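Local coordinates for protein glutathione transferase (Mesorhizobium loti, PDB 1R9C) that catalyses the hydration of the antibiotic fosfomycin as a manganese-dependent homodimer of the glyoxalase (VOC) superfamily, thereby conferring resistance to the drug, at residues Phe109-Asp112 and Met116-Leu119; Arg20-Val25 and Val54-Gly59. All blocks are in the same frame, centred on the assembly; numbering follows the deposited sequence.

The two contacts lie in series, centres about 11 Å apart, and meet through helix 15-26. Contact 2 packs that helix on strand 52-58; contact 1 lies at the turn end of the hairpin 106-110/116-120, which packs on the same helix through Val-25 and Ile-21. Phe-109 CZ lies 3.7 Å from Val-25 CG1, and Asp-112 OD2 3.6 Å from Ile-21 CD1. Contact 1 supplies the ligand Glu-118, whose OE1 is 1.9 Å from manganese. In contact 2 the Val-54 side chain is about 7 Å from that of His-7 and about 11 Å from another manganese, not the one on this chain's Glu-118; the Ile-56 side chain is about 6 Å from that of Glu-44, the inferred proton acceptor.

Contact 1 of 2, residues Phe109-Asp112 and Met116-Leu119; sequences FYDD and MFEL. With MN (manganese (II) ion), chain C.
Phe-109 and Phe-117 face each other as an antiparallel hydrogen-bonded pair: Phe-117 N donates to Phe-109 O at 2.9 Å, nearly straight at 175°, and Phe-109 N returns the bond to Phe-117 O at 3.0 Å. On the side of the sheet where both rings lie, the Phe-117 side chain can be followed outward. Its CB sits over one face of the Phe-109 ring, offset toward the rim and 3.6 Å from CZ, a CH-pi contact. Next, CG approaches Phe-109 CZ and CD1 approaches Phe-109 CE1, both van der Waals contacts of 4.1 Å. The ring planes are only 25° apart, but the rings are slid so far that they barely overlap. At its outer end, CE1 presents the ring edge to Asp-111 OD1, a contact of 3.9 Å in the ring plane; the same oxygen is hydrogen-bonded to His-115 ND1. A chi1 of 72° places the Phe-109 ring across the Phe-117 CB, and its edge reaches Leu-119 CG.

These two strands form a beta hairpin in the vicinal oxygen chelate fold; strand 116-120 of the hairpin carries a metal ligand. Glu-118, extended from the backbone, turns away from Phe-109-Asp-112 and binds manganese through OE1 at 1.9 Å, with a water, His-69 and His-7 of the second subunit completing the site; OE2 is hydrogen-bonded to Ser-106 OG. On the other side of the hairpin from the phenylalanines, Tyr-110 and Met-116 run alongside each other, and the thioether chain bends at its end to bring Met-116 CE within 3.4 Å of Tyr-110 OH.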
# COMPACT_ATOMS: atom_id res chain seq x y z
N PHE A 109 13.93 -2.19 2.97
CA PHE A 109 14.34 -3.40 2.27
C PHE A 109 13.43 -3.58 1.04
O PHE A 109 12.43 -2.88 0.90
CB PHE A 109 14.33 -4.61 3.22
CG PHE A 109 12.95 -5.10 3.61
CD1 PHE A 109 12.31 -6.08 2.87
CD2 PHE A 109 12.30 -4.57 4.73
CE1 PHE A 109 11.02 -6.50 3.22
CE2 PHE A 109 11.03 -4.99 5.09
CZ PHE A 109 10.40 -5.98 4.35
N TYR A 110 13.82 -4.46 0.13
CA TYR A 110 13.05 -4.70 -1.09
C TYR A 110 12.64 -6.16 -1.03
O TYR A 110 13.41 -6.99 -0.54
CB TYR A 110 13.93 -4.49 -2.33
CG TYR A 110 14.52 -3.10 -2.41
CD1 TYR A 110 15.72 -2.81 -1.78
CD2 TYR A 110 13.83 -2.07 -3.06
CE1 TYR A 110 16.26 -1.56 -1.83
CE2 TYR A 110 14.34 -0.79 -3.09
CZ TYR A 110 15.59 -0.55 -2.49
OH TYR A 110 16.13 0.69 -2.51
N ASP A 111 11.47 -6.50 -1.57
CA ASP A 111 11.15 -7.91 -1.77
C ASP A 111 11.83 -8.35 -3.08
O ASP A 111 12.84 -7.72 -3.52
CB ASP A 111 9.62 -8.10 -1.81
CG ASP A 111 8.99 -7.44 -3.04
OD1 ASP A 111 7.77 -7.51 -3.18
OD2 ASP A 111 9.66 -6.85 -3.92
N ASP A 112 11.29 -9.38 -3.74
CA ASP A 112 12.01 -9.93 -4.90
C ASP A 112 11.59 -9.27 -6.20
O ASP A 112 12.05 -9.65 -7.28
CB ASP A 112 11.78 -11.45 -5.03
CG ASP A 112 12.57 -12.26 -4.03
OD1 ASP A 112 13.62 -11.80 -3.50
OD2 ASP A 112 12.21 -13.41 -3.73
N MET A 116 9.62 -1.63 -2.44
CA MET A 116 10.30 -1.20 -1.20
C MET A 116 9.32 -1.24 -0.01
O MET A 116 8.16 -0.76 -0.09
CB MET A 116 10.91 0.20 -1.34
CG MET A 116 11.85 0.65 -0.19
SD MET A 116 12.22 2.44 -0.23
CE MET A 116 13.44 2.36 -1.38
N PHE A 117 9.81 -1.77 1.10
CA PHE A 117 9.06 -1.77 2.36
C PHE A 117 9.91 -1.11 3.40
O PHE A 117 11.13 -1.01 3.21
CB PHE A 117 8.78 -3.21 2.80
CG PHE A 117 7.78 -3.91 1.93
CD1 PHE A 117 8.20 -4.72 0.88
CD2 PHE A 117 6.42 -3.72 2.14
CE1 PHE A 117 7.26 -5.34 0.03
CE2 PHE A 117 5.46 -4.35 1.32
CZ PHE A 117 5.89 -5.16 0.27
N GLU A 118 9.29 -0.66 4.49
CA GLU A 118 10.01 0.04 5.55
C GLU A 118 9.44 -0.53 6.86
O GLU A 118 8.25 -0.80 6.95
CB GLU A 118 9.74 1.55 5.49
CG GLU A 118 10.35 2.32 6.67
CD GLU A 118 10.13 3.83 6.63
OE1 GLU A 118 9.49 4.40 5.66
OE2 GLU A 118 10.66 4.47 7.59
N LEU A 119 10.32 -0.75 7.84
CA LEU A 119 9.93 -1.00 9.23
C LEU A 119 10.42 0.23 9.99
O LEU A 119 11.62 0.53 9.96
CB LEU A 119 10.61 -2.27 9.76
CG LEU A 119 10.33 -3.49 8.88
CD1 LEU A 119 11.25 -4.61 9.26
CD2 LEU A 119 8.84 -3.93 9.03
MN MN C . 8.97 6.15 5.03
O HOH W 1 8.55 8.17 4.23

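Contact 2 of 2, residues Arg20-Val25 and Val54-Gly59; sequences RILEGV and VAIMQG
Leu-22 reaches from helix 15-26 toward the strand 52-58 and meets two side chains with a single methyl. Its CD1 lies 4.0 Å from Ile-56 CG2 and 4.1 Å from Val-54 CG1, and in both pairs the side chains approach tip to tip, each CB directed at the opposite segment. CD1 sits over the groove formed by Val-54 CG1 and Ile-56 CG2, which are themselves 4.3 Å apart, so the three carbons make a nearly equilateral triangle. The two branched residues stand two positions apart and project from the same side of the strand; the intervening Ala-55 points away from the helix.

The torsions select the methyls that meet. Val-54 has CG1 anti to its backbone N (chi1 176°), and this is the branch offered to the leucine. In Ile-56, chi1 of 61° sets the longer CG1 arm between the backbone N and the carbonyl carbon, leaving the shorter CG2 branch to touch Leu-22. Ile-56 also packs on Leu-15 and Met-18 of the same helix, and on Phe-47 of the neighbouring strand 44-49. Phe-47 touches Leu-22 too, while Phe-10 on strand 5-12 packs against Val-54.

This is helix-on-sheet packing within the beta-alpha-beta-beta-beta module of the glyoxalase superfamily, built here from strand 5-12, helix 15-26 and strands 29-33, 44-49 and 52-58. Charged groups are placed elsewhere on the helix: Arg-20 NH1 forms a salt bridge with Glu-23 OE1 at 3.1 Å, the oxygen lying in the guanidinium plane.

Across the interface the chemistry is methyl against methyl, with 102 Å² buried in total and all three residues buried in the assembly. Such a purely apolar contact is consistent with van der Waals and hydrophobic stabilisation, without directional constraint from these three side chains, as one part of a larger layer with Phe-47, Leu-15 and Met-18.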
# COMPACT_ATOMS: atom_id res chain seq x y z
N ARG A 20 7.05 -16.56 1.61
CA ARG A 20 8.10 -16.74 2.61
C ARG A 20 8.58 -15.38 3.15
O ARG A 20 8.80 -15.23 4.35
CB ARG A 20 9.24 -17.62 2.09
CG ARG A 20 8.75 -19.03 1.63
CD ARG A 20 7.78 -19.79 2.62
NE ARG A 20 7.30 -21.08 2.10
CZ ARG A 20 6.23 -21.75 2.55
NH1 ARG A 20 5.49 -21.23 3.55
NH2 ARG A 20 5.88 -22.95 2.02
N ILE A 21 8.73 -14.41 2.26
CA ILE A 21 9.02 -13.03 2.67
C ILE A 21 7.96 -12.48 3.64
O ILE A 21 8.31 -11.99 4.71
CB ILE A 21 9.22 -12.10 1.42
CG1 ILE A 21 10.47 -12.54 0.64
CG2 ILE A 21 9.31 -10.65 1.85
CD1 ILE A 21 10.59 -11.97 -0.79
N LEU A 22 6.67 -12.57 3.28
CA LEU A 22 5.65 -11.96 4.12
C LEU A 22 5.55 -12.69 5.46
O LEU A 22 5.33 -12.07 6.50
CB LEU A 22 4.30 -11.93 3.40
CG LEU A 22 4.19 -11.05 2.15
CD1 LEU A 22 2.89 -11.39 1.40
CD2 LEU A 22 4.20 -9.57 2.58
N GLU A 23 5.75 -14.01 5.44
CA GLU A 23 5.73 -14.79 6.68
C GLU A 23 6.99 -14.51 7.52
O GLU A 23 6.91 -14.35 8.75
CB GLU A 23 5.62 -16.29 6.38
CG GLU A 23 4.23 -16.67 5.87
CD GLU A 23 4.14 -18.13 5.45
OE1 GLU A 23 5.19 -18.82 5.43
OE2 GLU A 23 3.03 -18.59 5.12
N GLY A 24 8.13 -14.41 6.84
CA GLY A 24 9.43 -14.31 7.50
C GLY A 24 9.60 -12.94 8.13
O GLY A 24 10.08 -12.85 9.27
N VAL A 25 9.22 -11.88 7.40
CA VAL A 25 9.44 -10.51 7.90
C VAL A 25 8.28 -10.06 8.78
O VAL A 25 8.53 -9.53 9.87
CB VAL A 25 9.71 -9.48 6.78
CG1 VAL A 25 9.99 -8.11 7.36
CG2 VAL A 25 10.90 -9.86 5.96
N VAL A 54 -3.24 -8.11 2.95
CA VAL A 54 -2.32 -8.03 1.84
C VAL A 54 -2.72 -9.09 0.83
O VAL A 54 -2.90 -10.26 1.19
CB VAL A 54 -0.86 -8.35 2.28
CG1 VAL A 54 0.09 -8.35 1.06
CG2 VAL A 54 -0.44 -7.39 3.34
N ALA A 55 -2.84 -8.69 -0.42
CA ALA A 55 -3.10 -9.64 -1.50
C ALA A 55 -1.89 -9.69 -2.42
O ALA A 55 -1.32 -8.65 -2.75
CB ALA A 55 -4.34 -9.22 -2.31
N ILE A 56 -1.49 -10.90 -2.82
CA ILE A 56 -0.48 -11.04 -3.85
C ILE A 56 -1.02 -11.83 -5.02
O ILE A 56 -1.81 -12.78 -4.84
CB ILE A 56 0.85 -11.64 -3.30
CG1 ILE A 56 0.66 -13.05 -2.69
CG2 ILE A 56 1.47 -10.68 -2.25
CD1 ILE A 56 1.95 -13.69 -2.23
N MET A 57 -0.59 -11.43 -6.22
CA MET A 57 -0.97 -12.13 -7.45
C MET A 57 0.27 -12.34 -8.30
O MET A 57 1.14 -11.50 -8.32
CB MET A 57 -2.05 -11.37 -8.24
CG MET A 57 -3.13 -10.65 -7.39
SD MET A 57 -4.21 -9.55 -8.40
CE MET A 57 -4.11 -10.44 -10.08
N GLN A 58 0.37 -13.50 -8.95
CA GLN A 58 1.53 -13.78 -9.79
C GLN A 58 1.43 -12.96 -11.07
O GLN A 58 0.38 -12.92 -11.72
CB GLN A 58 1.67 -15.29 -10.11
CG GLN A 58 3.03 -15.66 -10.72
CD GLN A 58 3.12 -17.10 -11.23
OE1 GLN A 58 2.28 -17.94 -10.91
NE2 GLN A 58 4.13 -17.37 -12.04
N GLY A 59 2.53 -12.31 -11.40
CA GLY A 59 2.61 -11.47 -12.59
C GLY A 59 4.03 -10.96 -12.74
O GLY A 59 4.96 -11.60 -12.26